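Local coordinates for protein molinate hydrolase (Gulosibacter molinativorax, PDB 4WGX) that probably hydrolyses carbon-nitrogen bonds other than peptide bonds, as a metal-dependent member of the amidohydrolase superfamily, at residues G148-D153 against D171-M176. Numbering follows the deposited sequence.
Sequences GPFTGD and DRMDAM
G148 comes within 4.4 Å of D174, CA to CA, where a type I beta turn from G148 to T151 lies against the helix through 171-176. The D174 carboxylate does most of the work. Its OD1 takes the backbone N-H of F150 on the syn lone pair, at 2.9 Å from N and with an angle of 151° at the hydrogen. Ring atom CD of P149 sits 3.3 Å from the same OD1. The other oxygen, OD2, meets the methyl CG2 of T151 at 3.4 Å and forms a salt bridge with R162, which also pairs with D171. With an alanine in place of D174, the N-H of F150, a buried residue, would probably lose its acceptor and R162 a carboxylate partner. With CG anti to its own carbonyl carbon (chi1 -59°), F150 points its ring the same way as the M173 side chain beside it, and M173 CB meets CE2 at the ring edge, 3.6 Å away. I81 and L84 of helix 80-87 also pack on this phenyl. Inside the turn, G148 O accepts both T151 N and T151 OG1, the hydroxyl lying in the carbonyl plane at 2.8 Å. This is an aspartate side chain on a helix capturing a turn amide, here joining the loop after strand 143-144 to helix 167-178 in the TIM-barrel fold of the amidohydrolases; T151 lies about 12 Å, side chain to side chain, from H251, a zinc ligand in this protein although no zinc is bound to it here.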
loop_
_atom_site.group_PDB
_atom_site.type_symbol
_atom_site.label_atom_id
_atom_site.label_comp_id
_atom_site.label_asym_id
_atom_site.label_seq_id
_atom_site.Cartn_x
_atom_site.Cartn_y
_atom_site.Cartn_z
ATOM N N GLY A 148 1.216 -7.290 19.414
ATOM C CA GLY A 148 2.435 -7.947 18.991
ATOM C C GLY A 148 3.014 -7.356 17.716
ATOM O O GLY A 148 2.472 -6.406 17.168
ATOM N N PRO A 149 4.116 -7.938 17.220
ATOM C CA PRO A 149 4.878 -7.380 16.101
ATOM C C PRO A 149 4.141 -7.352 14.750
ATOM O O PRO A 149 4.633 -6.736 13.815
ATOM C CB PRO A 149 6.099 -8.298 16.029
ATOM C CG PRO A 149 5.659 -9.567 16.601
ATOM C CD PRO A 149 4.668 -9.227 17.665
ATOM N N PHE A 150 2.990 -8.001 14.655
ATOM C CA PHE A 150 2.200 -7.992 13.431
ATOM C C PHE A 150 0.825 -7.386 13.651
ATOM O O PHE A 150 -0.153 -7.794 13.061
ATOM C CB PHE A 150 2.131 -9.412 12.872
ATOM C CG PHE A 150 3.491 -9.961 12.583
ATOM C CD1 PHE A 150 4.272 -9.376 11.613
ATOM C CD2 PHE A 150 4.032 -10.987 13.334
ATOM C CE1 PHE A 150 5.538 -9.825 11.367
ATOM C CE2 PHE A 150 5.300 -11.439 13.083
ATOM C CZ PHE A 150 6.053 -10.855 12.106
ATOM N N THR A 151 0.792 -6.360 14.488
ATOM C CA THR A 151 -0.403 -5.561 14.709
ATOM C C THR A 151 -0.094 -4.135 14.295
ATOM O O THR A 151 0.966 -3.878 13.741
ATOM C CB THR A 151 -0.843 -5.596 16.172
ATOM O OG1 THR A 151 0.113 -4.902 16.983
ATOM C CG2 THR A 151 -0.976 -7.017 16.641
ATOM N N GLY A 152 -1.014 -3.218 14.579
ATOM C CA GLY A 152 -0.856 -1.823 14.216
ATOM C C GLY A 152 0.306 -1.137 14.904
ATOM O O GLY A 152 0.819 -0.131 14.427
ATOM N N ASP A 153 0.739 -1.704 16.019
ATOM C CA ASP A 153 1.820 -1.136 16.801
ATOM C C ASP A 153 3.189 -1.268 16.148
ATOM O O ASP A 153 4.149 -0.687 16.619
ATOM C CB ASP A 153 1.837 -1.787 18.181
ATOM C CG ASP A 153 0.656 -1.349 19.048
ATOM O OD1 ASP A 153 0.558 -0.157 19.381
ATOM O OD2 ASP A 153 -0.187 -2.189 19.388
ATOM N N ASP A 171 -0.314 -14.754 13.633
ATOM C CA ASP A 171 -1.052 -14.954 14.880
ATOM C C ASP A 171 -0.203 -15.674 15.917
ATOM O O ASP A 171 -0.214 -15.311 17.096
ATOM C CB ASP A 171 -2.328 -15.761 14.646
ATOM C CG ASP A 171 -3.410 -14.969 13.950
ATOM O OD1 ASP A 171 -3.293 -13.735 13.866
ATOM O OD2 ASP A 171 -4.399 -15.591 13.523
ATOM N N ARG A 172 0.505 -16.709 15.475
ATOM C CA ARG A 172 1.375 -17.447 16.375
ATOM C C ARG A 172 2.466 -16.555 16.965
ATOM O O ARG A 172 2.790 -16.685 18.134
ATOM C CB ARG A 172 2.000 -18.651 15.669
ATOM C CG ARG A 172 2.888 -19.481 16.579
ATOM C CD ARG A 172 3.126 -20.894 16.061
ATOM N NE ARG A 172 4.074 -20.931 14.946
ATOM C CZ ARG A 172 3.762 -21.152 13.672
ATOM N NH1 ARG A 172 2.511 -21.371 13.294
ATOM N NH2 ARG A 172 4.716 -21.173 12.768
ATOM N N MET A 173 3.034 -15.657 16.170
ATOM C CA MET A 173 4.017 -14.714 16.712
ATOM C C MET A 173 3.382 -13.669 17.652
ATOM O O MET A 173 3.902 -13.375 18.767
ATOM C CB MET A 173 4.752 -14.006 15.577
ATOM C CG MET A 173 5.585 -14.923 14.689
ATOM S SD MET A 173 6.942 -15.775 15.529
ATOM C CE MET A 173 6.189 -17.338 15.942
ATOM N N ASP A 174 2.263 -13.098 17.213
ATOM C CA ASP A 174 1.561 -12.136 18.045
ATOM C C ASP A 174 1.218 -12.775 19.396
ATOM O O ASP A 174 1.355 -12.133 20.418
ATOM C CB ASP A 174 0.293 -11.591 17.355
ATOM C CG ASP A 174 0.602 -10.532 16.299
ATOM O OD1 ASP A 174 1.762 -10.082 16.240
ATOM O OD2 ASP A 174 -0.318 -10.149 15.540
ATOM N N ALA A 175 0.797 -14.038 19.406
ATOM C CA ALA A 175 0.437 -14.686 20.664
ATOM C C ALA A 175 1.640 -14.854 21.591
ATOM O O ALA A 175 1.523 -14.677 22.795
ATOM C CB ALA A 175 -0.211 -16.039 20.413
ATOM N N MET A 176 2.797 -15.198 21.041
ATOM C CA MET A 176 3.925 -15.483 21.904
ATOM C C MET A 176 4.501 -14.186 22.442
ATOM O O MET A 176 5.094 -14.199 23.523
ATOM C CB MET A 176 4.986 -16.328 21.190
ATOM C CG MET A 176 6.071 -15.575 20.501
ATOM S SD MET A 176 7.329 -16.666 19.817
ATOM C CE MET A 176 8.414 -15.414 19.178
#